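Local coordinates for protein methylmalonyl-CoA carboxyltransferase 5S subunit (Propionibacterium freudenreichii subsp. shermanii, PDB 1RQB) that transfers a carboxyl group from the biotin of the 1.3S subunit to pyruvate, forming oxaloacetate, with one cobalt ion bound per subunit, at residues K315-G320 and E345-R350; S363-T368 and G384-I389; R104-L109 and R421-L426; R144-A149 and G182-M187; V236-A241 and E266-M271. One frame throughout, in Å; residues are numbered along the deposited sequence.

Contact 1 (K315-G320 and E345-R350); sequences KSQIPG and EVPRVR
Gln317 and Arg350 make the one hydrogen bond that spans 315-320 and 345-350. Arg350 NH1 donates to Gln317 OE1 at 3.0 Å, with an N-H...O angle of 150°. The acceptor lies at the edge of the guanidinium, in its plane. The amide is turned 58° against that plane. The other arm of the amide serves packing: Gln317 NE2 rests on the ring of Pro347, 4.1 Å from Pro347 CB. Next to this polar pair in sequence is an apolar one. Ile318 CD1 touches Val346 CG2 at 3.8 Å, and the two side chains meet at a slant.

The second shell sets these groups in place. Gln317 is the first residue to leave helix 313-316, and its positive phi turns the chain there. Its side chain then runs extended beyond CG toward helix 339-352. An ST turn holds the next peptide, where Ile318 N donates to Ser316 OG at 3.0 Å. Pro347 sits at a kink in helix 339-352, where its nitrogen cannot bond to the turn before. Arg350 runs straight from CG to NE, which carries the guanidinium out to the amide oxygen. Arg350 NE also binds Pro356 O, and Arg350 NH1 also binds Ile168 O. Met326 of helix 320-331 packs on both Ile318 and Val346.

The contact lies in the conserved carboxylase domain, away from the cobalt site. It joins a turn between two helices to the kinked helix 339-352. Its chemistry implies a buried arginine held mainly by neutral oxygens, from an amide and two backbone carbonyls. Its positive charge is thus probably spread over several dipoles.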
# COMPACT_ATOMS: atom_id res chain seq x y z
N LYS A 315 12.06 0.56 15.00
CA LYS A 315 12.84 -0.01 16.11
C LYS A 315 14.33 0.31 15.95
O LYS A 315 14.99 0.71 16.90
CB LYS A 315 12.67 -1.53 16.16
CG LYS A 315 13.56 -2.21 17.19
CD LYS A 315 13.46 -3.72 17.13
CE LYS A 315 14.40 -4.38 18.13
NZ LYS A 315 14.47 -5.85 17.95
N SER A 316 14.84 0.15 14.73
CA SER A 316 16.28 0.30 14.44
C SER A 316 16.72 1.70 14.02
O SER A 316 17.92 1.97 14.00
CB SER A 316 16.66 -0.64 13.31
OG SER A 316 16.16 -0.12 12.08
N GLN A 317 15.79 2.59 13.66
CA GLN A 317 16.16 3.94 13.21
C GLN A 317 16.91 3.86 11.87
O GLN A 317 17.37 4.88 11.36
CB GLN A 317 17.11 4.64 14.19
CG GLN A 317 16.59 4.95 15.57
CD GLN A 317 17.66 5.63 16.42
OE1 GLN A 317 18.26 6.62 16.02
NE2 GLN A 317 17.90 5.09 17.62
N ILE A 318 17.03 2.67 11.29
CA ILE A 318 17.78 2.55 10.03
C ILE A 318 16.85 2.30 8.84
O ILE A 318 16.10 1.32 8.82
CB ILE A 318 18.79 1.40 10.10
CG1 ILE A 318 19.74 1.60 11.28
CG2 ILE A 318 19.57 1.34 8.80
CD1 ILE A 318 20.66 0.43 11.51
N PRO A 319 16.90 3.19 7.84
CA PRO A 319 16.08 3.08 6.62
C PRO A 319 16.64 1.95 5.75
O PRO A 319 17.85 1.83 5.58
CB PRO A 319 16.25 4.44 5.95
CG PRO A 319 16.65 5.35 7.08
CD PRO A 319 17.58 4.49 7.88
N GLY A 320 15.75 1.14 5.18
CA GLY A 320 16.18 0.03 4.34
C GLY A 320 17.24 0.35 3.29
O GLY A 320 18.06 -0.51 2.97
N GLU A 345 25.72 0.05 16.23
CA GLU A 345 26.69 1.15 16.19
C GLU A 345 26.08 2.41 15.56
O GLU A 345 26.42 3.53 15.94
CB GLU A 345 27.93 0.71 15.39
CG GLU A 345 29.06 1.73 15.32
CD GLU A 345 29.66 2.04 16.68
OE1 GLU A 345 29.81 1.10 17.49
OE2 GLU A 345 29.99 3.23 16.94
N VAL A 346 25.17 2.23 14.60
CA VAL A 346 24.54 3.37 13.92
C VAL A 346 23.99 4.37 14.94
O VAL A 346 24.29 5.56 14.89
CB VAL A 346 23.40 2.91 12.97
CG1 VAL A 346 22.53 4.10 12.59
CG2 VAL A 346 24.00 2.28 11.72
N PRO A 347 23.15 3.90 15.88
CA PRO A 347 22.62 4.83 16.88
C PRO A 347 23.70 5.62 17.62
O PRO A 347 23.54 6.80 17.90
CB PRO A 347 21.84 3.91 17.82
CG PRO A 347 21.30 2.89 16.87
CD PRO A 347 22.49 2.58 15.98
N ARG A 348 24.82 4.95 17.93
CA ARG A 348 25.91 5.62 18.65
C ARG A 348 26.56 6.69 17.78
O ARG A 348 26.81 7.80 18.24
CB ARG A 348 26.93 4.59 19.15
CG ARG A 348 26.38 3.71 20.29
CD ARG A 348 27.41 2.74 20.88
NE ARG A 348 27.78 1.67 19.96
CZ ARG A 348 27.39 0.40 20.10
NH1 ARG A 348 26.61 0.05 21.12
NH2 ARG A 348 27.77 -0.51 19.21
N VAL A 349 26.81 6.37 16.51
CA VAL A 349 27.42 7.33 15.58
C VAL A 349 26.46 8.51 15.36
O VAL A 349 26.85 9.67 15.40
CB VAL A 349 27.69 6.68 14.21
CG1 VAL A 349 28.23 7.72 13.23
CG2 VAL A 349 28.67 5.53 14.35
N ARG A 350 25.18 8.19 15.14
CA ARG A 350 24.18 9.24 14.91
C ARG A 350 24.18 10.22 16.08
O ARG A 350 24.17 11.43 15.89
CB ARG A 350 22.78 8.64 14.75
CG ARG A 350 21.75 9.71 14.44
CD ARG A 350 20.34 9.17 14.29
NE ARG A 350 19.44 10.26 13.91
CZ ARG A 350 18.13 10.25 14.06
NH1 ARG A 350 17.52 9.19 14.59
NH2 ARG A 350 17.41 11.30 13.69

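Contact 2 (S363-T368 and G384-I389); sequences SQIVGT and GEFADI
Ile365 of helix 362-376 packs against three residues of helix 384-390 in a helix-helix crossing of the conserved carboxylase domain. The two short axes pass 9.3 Å apart at a signed crossing angle of -108°. This is an apolar contact with no hydrogen bond between the segments.

The first segment begins with Ser363, which takes no part and packs on Met322 of helix 320-331. Gln364 follows at the surface, and its OE1 accepts from Ser363 OG at 2.8 Å. Ile365 comes next and carries the contact. Its CB points toward the other helix, with CG1 beside the backbone N (chi1 -62°) and CG2 anti to it, and both branches reach across. The longer branch ends over Glu385, with Ile365 CD1 4.0 Å from Glu385 CB. Only the base of Glu385 takes part, because its chain bends and leads the carboxylate off. The shorter branch sits close to the backbone, with Ile365 CG2 3.7 Å from Phe386 CA. This methyl is at the edge of the Phe386 ring. Tyr394 also covers Ile365 and Ile389.

Val366 points away from helix 384-390; its side chain packs on Val349 of helix 339-352, which Phe386 touches too. Thr368 closes the segment. Its OG1 and N both bond to Gln364 O, from opposite faces of that carbonyl. The isoleucines meet tip to tip: Ile389 CD1 lies 3.5 Å from Ile365 CG2 and 3.7 Å from Ile365 CD1.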
# COMPACT_ATOMS: atom_id res chain seq x y z
N SER A 363 22.73 9.86 5.89
CA SER A 363 22.57 8.41 6.10
C SER A 363 23.78 7.63 5.59
O SER A 363 24.34 6.80 6.31
CB SER A 363 21.30 7.91 5.41
OG SER A 363 21.27 8.32 4.06
N GLN A 364 24.19 7.86 4.35
CA GLN A 364 25.35 7.13 3.82
C GLN A 364 26.59 7.43 4.67
O GLN A 364 27.38 6.54 4.96
CB GLN A 364 25.63 7.52 2.36
CG GLN A 364 24.53 7.15 1.36
CD GLN A 364 23.62 8.32 0.99
OE1 GLN A 364 22.84 8.80 1.80
NE2 GLN A 364 23.74 8.78 -0.26
N ILE A 365 26.73 8.68 5.08
CA ILE A 365 27.89 9.10 5.88
C ILE A 365 27.91 8.39 7.23
O ILE A 365 28.95 7.86 7.63
CB ILE A 365 27.88 10.63 6.11
CG1 ILE A 365 27.96 11.35 4.76
CG2 ILE A 365 29.05 11.03 6.99
CD1 ILE A 365 27.84 12.86 4.87
N VAL A 366 26.79 8.39 7.93
CA VAL A 366 26.72 7.74 9.25
C VAL A 366 26.88 6.22 9.10
O VAL A 366 27.58 5.58 9.88
CB VAL A 366 25.38 8.04 9.96
CG1 VAL A 366 25.21 7.12 11.17
CG2 VAL A 366 25.35 9.48 10.41
N GLY A 367 26.23 5.65 8.09
CA GLY A 367 26.33 4.22 7.87
C GLY A 367 27.76 3.77 7.62
O GLY A 367 28.21 2.76 8.17
N THR A 368 28.48 4.52 6.80
CA THR A 368 29.87 4.19 6.48
C THR A 368 30.74 4.26 7.74
O THR A 368 31.51 3.34 8.02
CB THR A 368 30.45 5.14 5.44
OG1 THR A 368 29.75 4.95 4.20
CG2 THR A 368 31.94 4.87 5.23
N GLY A 384 36.36 11.35 5.30
CA GLY A 384 36.50 12.79 5.22
C GLY A 384 35.17 13.49 5.43
O GLY A 384 35.11 14.58 6.00
N GLU A 385 34.10 12.85 4.97
CA GLU A 385 32.75 13.41 5.08
C GLU A 385 32.31 13.41 6.55
O GLU A 385 31.76 14.39 7.04
CB GLU A 385 31.75 12.58 4.26
CG GLU A 385 32.07 12.48 2.77
CD GLU A 385 33.33 11.67 2.49
OE1 GLU A 385 33.43 10.53 3.00
OE2 GLU A 385 34.22 12.17 1.76
N PHE A 386 32.56 12.31 7.26
CA PHE A 386 32.16 12.24 8.67
C PHE A 386 32.93 13.30 9.46
O PHE A 386 32.37 13.97 10.33
CB PHE A 386 32.43 10.87 9.29
CG PHE A 386 31.93 10.74 10.70
CD1 PHE A 386 30.57 10.60 10.96
CD2 PHE A 386 32.81 10.83 11.77
CE1 PHE A 386 30.09 10.55 12.27
CE2 PHE A 386 32.35 10.79 13.09
CZ PHE A 386 30.99 10.65 13.34
N ALA A 387 34.21 13.43 9.15
CA ALA A 387 35.05 14.43 9.84
C ALA A 387 34.46 15.82 9.63
O ALA A 387 34.43 16.63 10.55
CB ALA A 387 36.47 14.38 9.28
N ASP A 388 33.99 16.09 8.41
CA ASP A 388 33.41 17.41 8.09
C ASP A 388 32.14 17.65 8.89
O ASP A 388 31.91 18.76 9.37
CB ASP A 388 33.12 17.50 6.58
CG ASP A 388 34.30 18.05 5.79
OD1 ASP A 388 34.26 17.98 4.54
OD2 ASP A 388 35.26 18.55 6.40
N ILE A 389 31.29 16.63 9.03
CA ILE A 389 30.06 16.78 9.82
C ILE A 389 30.43 17.12 11.27
O ILE A 389 29.91 18.06 11.86
CB ILE A 389 29.21 15.49 9.84
CG1 ILE A 389 28.67 15.20 8.44
CG2 ILE A 389 28.06 15.65 10.82
CD1 ILE A 389 27.75 13.99 8.37

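Contact 3 (R104-L109 and R421-L426); sequences RGQNLL and RPADLL
Gln106 and Ala423 bring the two backbones nearest, with CA atoms 7.6 Å apart, one in a short 3-10 segment and the other in a turn of helical phi/psi. Gln106 reaches across with CG anti to the backbone N (chi1 -158°) and then bends at chi2. This lays the amide beside the methyl of Ala423, with Gln106 NE2 3.6 Å from Ala423 CB. The amide oxygen, Gln106 OE1, comes to 3.6 Å from Arg421 NH1 without a direct hydrogen bond. One water sits in the gap: it accepts from Arg421 NH1 at 3.0 Å and lies 2.8 Å from Gln106 OE1. The amide and guanidinium planes stand 80° apart.

The loop 104-109 follows strand 99-103 of the TIM barrel, and Asn107 and Leu108 both face Arg104 in a classic beta bulge. The loop 421-426 belongs to the conserved carboxylase domain. The contact therefore joins the barrel to that domain, away from the metal site.

Arg421 is fixed on several sides. Its bend at chi3 brings the guanidinium over its own turn, with Ala423 CB on one face. Arg421 NE and NH2 grip a single atom, Asp424 OD1, side-on; the NE bond is 2.8 Å. Arg421 NH1 also forms a salt bridge with Asp116. The same Asp116 OD1 accepts from Gln106 NE2, which bonds as well to Tyr114 O.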
# COMPACT_ATOMS: atom_id res chain seq x y z
N ARG A 104 18.29 21.43 -2.39
CA ARG A 104 18.92 21.21 -1.08
C ARG A 104 19.72 22.43 -0.62
O ARG A 104 20.93 22.36 -0.40
CB ARG A 104 19.77 19.93 -1.11
CG ARG A 104 20.26 19.49 0.29
CD ARG A 104 20.79 18.05 0.28
NE ARG A 104 21.97 17.85 -0.55
CZ ARG A 104 23.21 17.74 -0.07
NH1 ARG A 104 23.42 17.82 1.24
NH2 ARG A 104 24.23 17.53 -0.89
N GLY A 105 19.03 23.55 -0.46
CA GLY A 105 19.67 24.77 0.03
C GLY A 105 20.99 25.20 -0.58
O GLY A 105 21.13 25.29 -1.80
N GLN A 106 21.98 25.44 0.28
CA GLN A 106 23.29 25.94 -0.15
C GLN A 106 24.02 24.92 -1.02
O GLN A 106 24.95 25.27 -1.74
CB GLN A 106 24.13 26.28 1.09
CG GLN A 106 25.27 27.27 0.82
CD GLN A 106 24.72 28.67 0.58
OE1 GLN A 106 23.71 29.05 1.15
NE2 GLN A 106 25.40 29.44 -0.27
N ASN A 107 23.61 23.65 -0.97
CA ASN A 107 24.24 22.59 -1.78
C ASN A 107 23.60 22.53 -3.17
O ASN A 107 24.09 21.83 -4.05
CB ASN A 107 24.07 21.21 -1.14
CG ASN A 107 24.97 21.01 0.05
OD1 ASN A 107 24.65 21.42 1.17
ND2 ASN A 107 26.11 20.37 -0.17
N LEU A 108 22.51 23.26 -3.33
CA LEU A 108 21.75 23.26 -4.59
C LEU A 108 21.46 21.81 -4.97
O LEU A 108 20.90 21.07 -4.16
CB LEU A 108 22.55 23.99 -5.69
CG LEU A 108 22.83 25.47 -5.39
CD1 LEU A 108 23.77 26.05 -6.44
CD2 LEU A 108 21.51 26.24 -5.35
N LEU A 109 21.80 21.39 -6.17
CA LEU A 109 21.55 20.00 -6.57
C LEU A 109 22.90 19.28 -6.64
O LEU A 109 22.99 18.15 -7.12
CB LEU A 109 20.86 19.94 -7.94
CG LEU A 109 19.50 20.62 -8.02
CD1 LEU A 109 18.93 20.48 -9.43
CD2 LEU A 109 18.56 19.99 -6.99
N ARG A 421 27.74 29.51 9.66
CA ARG A 421 27.31 28.99 8.35
C ARG A 421 28.54 28.78 7.47
O ARG A 421 29.32 29.70 7.23
CB ARG A 421 26.37 30.01 7.69
CG ARG A 421 25.69 29.51 6.42
CD ARG A 421 24.93 30.63 5.74
NE ARG A 421 25.85 31.66 5.27
CZ ARG A 421 25.82 32.19 4.05
NH1 ARG A 421 24.89 31.80 3.18
NH2 ARG A 421 26.75 33.07 3.67
N PRO A 422 28.72 27.55 6.96
CA PRO A 422 29.86 27.21 6.11
C PRO A 422 30.13 28.12 4.91
O PRO A 422 31.28 28.45 4.63
CB PRO A 422 29.56 25.78 5.67
CG PRO A 422 28.83 25.22 6.85
CD PRO A 422 27.91 26.35 7.25
N ALA A 423 29.08 28.55 4.22
CA ALA A 423 29.23 29.37 3.02
C ALA A 423 29.84 30.74 3.33
O ALA A 423 30.29 31.44 2.43
CB ALA A 423 27.88 29.55 2.32
N ASP A 424 29.85 31.13 4.60
CA ASP A 424 30.46 32.40 5.02
C ASP A 424 31.95 32.40 4.67
O ASP A 424 32.56 33.45 4.47
CB ASP A 424 30.35 32.59 6.54
CG ASP A 424 29.02 33.17 6.98
OD1 ASP A 424 28.04 33.09 6.20
OD2 ASP A 424 28.96 33.69 8.12
N LEU A 425 32.54 31.21 4.60
CA LEU A 425 33.98 31.07 4.34
C LEU A 425 34.30 30.88 2.86
O LEU A 425 35.46 30.93 2.48
CB LEU A 425 34.53 29.86 5.10
CG LEU A 425 34.23 29.72 6.59
CD1 LEU A 425 34.77 28.38 7.08
CD2 LEU A 425 34.87 30.86 7.36
N LEU A 426 33.29 30.68 2.02
CA LEU A 426 33.54 30.40 0.60
C LEU A 426 33.71 31.69 -0.21
O LEU A 426 32.89 32.60 -0.16
CB LEU A 426 32.39 29.57 0.01
CG LEU A 426 32.13 28.24 0.71
CD1 LEU A 426 30.88 27.60 0.13
CD2 LEU A 426 33.32 27.32 0.53
O HOH W 1 22.36 30.25 3.26

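Contact 4 (R144-A149 and G182-M187); sequences RNMAHA and GQLLDM
This is an apolar packing contact between the start of helix 144-155 and the end of helix 174-186, on the outer layer of the barrel. Two selenomethionines, Met146 and Met187, carry it, one from each segment. Met146 approaches Leu184 obliquely, with Met146 SE 4.0 Å from Leu184 CD2. Its terminal methyl, CE, lies against the same branch. In the second half of the contact, Met187 SE rests on Ala147, 3.7 Å from Ala147 CA and 3.9 Å from Ala147 CB. The small alanine lets the selenium lie close to the backbone.

Both helices belong to the TIM barrel. Strand 159-163 runs between them in sequence, and Met146 also packs inward on Val136 of strand 133-136. Met150 of helix 144-155 covers both Leu184 and Met187.

Met187 is the first residue to leave helical phi/psi after helix 174-186. Its CG sits between the backbone N and the carbonyl carbon (chi1 56°), and the chain runs extended at chi2 and bends at chi3. These torsions bring SE onto Ala147. A water sits at the backbones: it donates to Ala147 O at 2.6 Å and, weakly, to Met187 O.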
# COMPACT_ATOMS: atom_id res chain seq x y z
N ARG A 144 20.10 28.05 8.52
CA ARG A 144 21.11 28.94 7.93
C ARG A 144 21.52 28.46 6.54
O ARG A 144 21.85 29.27 5.68
CB ARG A 144 22.33 29.01 8.84
CG ARG A 144 21.98 29.47 10.24
CD ARG A 144 23.22 29.48 11.12
NE ARG A 144 23.84 28.17 11.16
CZ ARG A 144 25.00 27.91 11.76
NH1 ARG A 144 25.66 28.88 12.39
NH2 ARG A 144 25.50 26.68 11.74
N ASN A 145 21.50 27.15 6.32
CA ASN A 145 21.87 26.59 5.01
C ASN A 145 20.73 26.79 3.99
O ASN A 145 20.93 26.61 2.79
CB ASN A 145 22.17 25.10 5.10
CG ASN A 145 23.45 24.81 5.84
OD1 ASN A 145 24.34 25.66 5.89
ND2 ASN A 145 23.57 23.61 6.38
N MSE A 146 19.56 27.19 4.47
CA MSE A 146 18.42 27.38 3.56
C MSE A 146 18.16 28.86 3.28
O MSE A 146 17.58 29.21 2.25
CB MSE A 146 17.15 26.79 4.19
CG MSE A 146 17.21 25.29 4.49
SE MSE A 146 15.50 24.63 5.18
CE MSE A 146 16.02 24.15 7.00
N ALA A 147 18.61 29.71 4.20
CA ALA A 147 18.36 31.16 4.18
C ALA A 147 18.69 31.86 2.86
O ALA A 147 17.87 32.62 2.35
CB ALA A 147 19.13 31.83 5.33
N HIS A 148 19.86 31.62 2.28
CA HIS A 148 20.19 32.37 1.06
C HIS A 148 19.37 31.93 -0.15
O HIS A 148 18.96 32.76 -0.96
CB HIS A 148 21.67 32.28 0.72
CG HIS A 148 22.11 33.32 -0.27
ND1 HIS A 148 22.13 34.66 0.03
CD2 HIS A 148 22.47 33.21 -1.57
CE1 HIS A 148 22.48 35.34 -1.05
NE2 HIS A 148 22.69 34.49 -2.03
N ALA A 149 19.15 30.62 -0.30
CA ALA A 149 18.39 30.12 -1.45
C ALA A 149 16.97 30.69 -1.40
O ALA A 149 16.41 31.11 -2.42
CB ALA A 149 18.33 28.58 -1.40
N GLY A 182 8.87 28.39 12.85
CA GLY A 182 8.96 29.83 13.11
C GLY A 182 10.18 30.46 12.47
O GLY A 182 10.11 31.56 11.93
N GLN A 183 11.31 29.76 12.53
CA GLN A 183 12.55 30.27 11.93
C GLN A 183 12.40 30.33 10.41
O GLN A 183 12.90 31.25 9.77
CB GLN A 183 13.73 29.37 12.30
CG GLN A 183 14.03 29.36 13.79
CD GLN A 183 15.06 28.32 14.17
OE1 GLN A 183 14.84 27.12 14.01
NE2 GLN A 183 16.19 28.78 14.67
N LEU A 184 11.68 29.37 9.83
CA LEU A 184 11.50 29.37 8.37
C LEU A 184 10.58 30.53 7.97
O LEU A 184 10.83 31.22 6.98
CB LEU A 184 10.91 28.04 7.92
CG LEU A 184 11.87 26.86 8.11
CD1 LEU A 184 11.17 25.55 7.79
CD2 LEU A 184 13.09 27.06 7.21
N LEU A 185 9.51 30.74 8.72
CA LEU A 185 8.59 31.85 8.40
C LEU A 185 9.33 33.18 8.54
O LEU A 185 9.06 34.13 7.80
CB LEU A 185 7.39 31.84 9.34
CG LEU A 185 6.41 30.69 9.21
CD1 LEU A 185 5.49 30.68 10.42
CD2 LEU A 185 5.61 30.82 7.90
N ASP A 186 10.26 33.25 9.49
CA ASP A 186 11.01 34.49 9.73
C ASP A 186 11.95 34.79 8.56
O ASP A 186 12.29 35.95 8.33
CB ASP A 186 11.82 34.39 11.03
CG ASP A 186 10.96 34.53 12.27
OD1 ASP A 186 9.80 34.98 12.14
OD2 ASP A 186 11.44 34.18 13.37
N MSE A 187 12.38 33.77 7.83
CA MSE A 187 13.28 34.04 6.70
C MSE A 187 12.50 34.10 5.39
O MSE A 187 13.03 33.81 4.32
CB MSE A 187 14.42 33.03 6.64
CG MSE A 187 14.04 31.58 6.59
SE MSE A 187 15.68 30.54 6.71
CE MSE A 187 16.28 31.10 8.46
O HOH W 2 16.37 34.25 3.76

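Contact 5 (V236-A241 and E266-M271); sequences VSLMKA and ESVAEM
Leu238 meets Val268, and Met239 meets the selenomethionine Met271, where two helices of the TIM barrel pack side by side. They are helix 234-243 and helix 265-271, with strand 248-251 between them in sequence. The short axes stay 11.2 Å apart and cross at -46°. Long side chains span that spacing, one ending on the other helix's backbone.

The packed part is made by these four buried residues. The CD2 branch of Leu238 touches Val268 CG2 at 3.8 Å, and the two side chains cross at about a right angle. Beside them, the two selenomethionine chains run antiparallel past one another. Met239 folds back through bends at chi2 and chi3, while Met271 runs extended beyond CG, long enough to set CE on Met239. Leu238 also packs on Leu225 of strand 223-225, which leads to the cobalt ligands His226 and His228. The side chain of Leu238 is about 8 Å from that of His226 and about 12 Å from the cobalt ion. It thus belongs to the packing behind the metal site and is not a ligand.

By contrast, Lys240, Ser267 and Glu270 take no part across the segments. Their sides of the helices are not simply left to solvent, since the second subunit and helix 283-296 pack there. Lys240 bridges Glu243 of its own chain and Glu243 of the second subunit, and Glu270 bridges Lys202 of that subunit. Back in the packed part, Met271 CE lies 4.0 Å from both Met239 CA and Met239 CB.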
# COMPACT_ATOMS: atom_id res chain seq x y z
N VAL A 236 -2.69 6.94 6.66
CA VAL A 236 -3.53 7.29 7.82
C VAL A 236 -3.01 8.61 8.40
O VAL A 236 -3.78 9.42 8.90
CB VAL A 236 -3.47 6.19 8.88
CG1 VAL A 236 -4.38 6.56 10.06
CG2 VAL A 236 -3.93 4.87 8.26
N SER A 237 -1.70 8.82 8.31
CA SER A 237 -1.09 10.08 8.79
C SER A 237 -1.62 11.24 7.95
O SER A 237 -1.88 12.32 8.47
CB SER A 237 0.44 10.01 8.71
OG SER A 237 0.92 8.95 9.54
N LEU A 238 -1.76 11.04 6.64
CA LEU A 238 -2.31 12.09 5.77
C LEU A 238 -3.73 12.45 6.22
O LEU A 238 -4.09 13.62 6.28
CB LEU A 238 -2.36 11.62 4.31
CG LEU A 238 -1.20 12.02 3.40
CD1 LEU A 238 0.10 11.58 3.98
CD2 LEU A 238 -1.41 11.42 2.01
N MSE A 239 -4.53 11.44 6.54
CA MSE A 239 -5.91 11.70 6.99
C MSE A 239 -5.87 12.51 8.29
O MSE A 239 -6.63 13.47 8.44
CB MSE A 239 -6.67 10.39 7.23
CG MSE A 239 -8.11 10.58 7.72
SE MSE A 239 -9.30 11.34 6.33
CE MSE A 239 -9.40 13.14 6.96
N LYS A 240 -5.02 12.12 9.23
CA LYS A 240 -4.89 12.86 10.50
C LYS A 240 -4.35 14.27 10.25
O LYS A 240 -4.73 15.21 10.95
CB LYS A 240 -3.98 12.10 11.48
CG LYS A 240 -4.66 10.89 12.08
CD LYS A 240 -5.87 11.36 12.86
CE LYS A 240 -6.68 10.22 13.43
NZ LYS A 240 -7.95 10.75 13.99
N ALA A 241 -3.46 14.41 9.27
CA ALA A 241 -2.91 15.74 8.98
C ALA A 241 -4.02 16.63 8.42
O ALA A 241 -4.08 17.83 8.70
CB ALA A 241 -1.75 15.63 7.97
N GLU A 266 -5.22 8.89 -6.40
CA GLU A 266 -6.66 8.57 -6.49
C GLU A 266 -7.18 8.03 -5.16
O GLU A 266 -8.32 8.31 -4.78
CB GLU A 266 -6.91 7.57 -7.61
CG GLU A 266 -6.41 8.04 -8.96
CD GLU A 266 -5.11 7.35 -9.35
OE1 GLU A 266 -4.09 7.55 -8.66
OE2 GLU A 266 -5.12 6.60 -10.34
N SER A 267 -6.38 7.23 -4.46
CA SER A 267 -6.84 6.67 -3.17
C SER A 267 -7.04 7.80 -2.16
O SER A 267 -8.03 7.82 -1.43
CB SER A 267 -5.81 5.67 -2.64
OG SER A 267 -5.69 4.56 -3.52
N VAL A 268 -6.11 8.76 -2.13
CA VAL A 268 -6.23 9.88 -1.19
C VAL A 268 -7.45 10.72 -1.54
O VAL A 268 -8.18 11.18 -0.66
CB VAL A 268 -4.94 10.74 -1.19
CG1 VAL A 268 -5.16 12.05 -0.44
CG2 VAL A 268 -3.82 9.97 -0.52
N ALA A 269 -7.72 10.91 -2.83
CA ALA A 269 -8.90 11.71 -3.20
C ALA A 269 -10.19 10.97 -2.85
O ALA A 269 -11.12 11.56 -2.30
CB ALA A 269 -8.88 12.05 -4.70
N GLU A 270 -10.25 9.67 -3.16
CA GLU A 270 -11.48 8.89 -2.92
C GLU A 270 -11.78 8.69 -1.43
O GLU A 270 -12.95 8.66 -1.04
CB GLU A 270 -11.39 7.52 -3.59
CG GLU A 270 -11.30 7.58 -5.10
CD GLU A 270 -12.66 7.53 -5.79
OE1 GLU A 270 -13.70 7.73 -5.12
OE2 GLU A 270 -12.68 7.30 -7.01
N MSE A 271 -10.76 8.55 -0.60
CA MSE A 271 -10.98 8.26 0.82
C MSE A 271 -11.68 9.41 1.55
O MSE A 271 -12.20 9.21 2.64
CB MSE A 271 -9.65 8.00 1.53
CG MSE A 271 -8.79 9.23 1.73
SE MSE A 271 -7.07 8.88 2.65
CE MSE A 271 -6.61 10.68 3.21

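In the fold
From the N terminus, the chain first passes 104-109, which opens contact 3. That contact closes only at 421-426, so the other four nest inside its loop. Within it, contacts 4, 5, 1 and 2 follow in series, and none cross. Contacts 4 and 5 each tie barrel helices, their centres 30 Å apart. Contacts 1 and 2 lie in the conserved carboxylase domain. They touch through helix 339-352. Contact 3 ties the late domain back to the barrel. It touches contact 4, where Arg421 and Gln106 pack on the start of helix 144-155. Contact 5 stands apart, at the subunit interface.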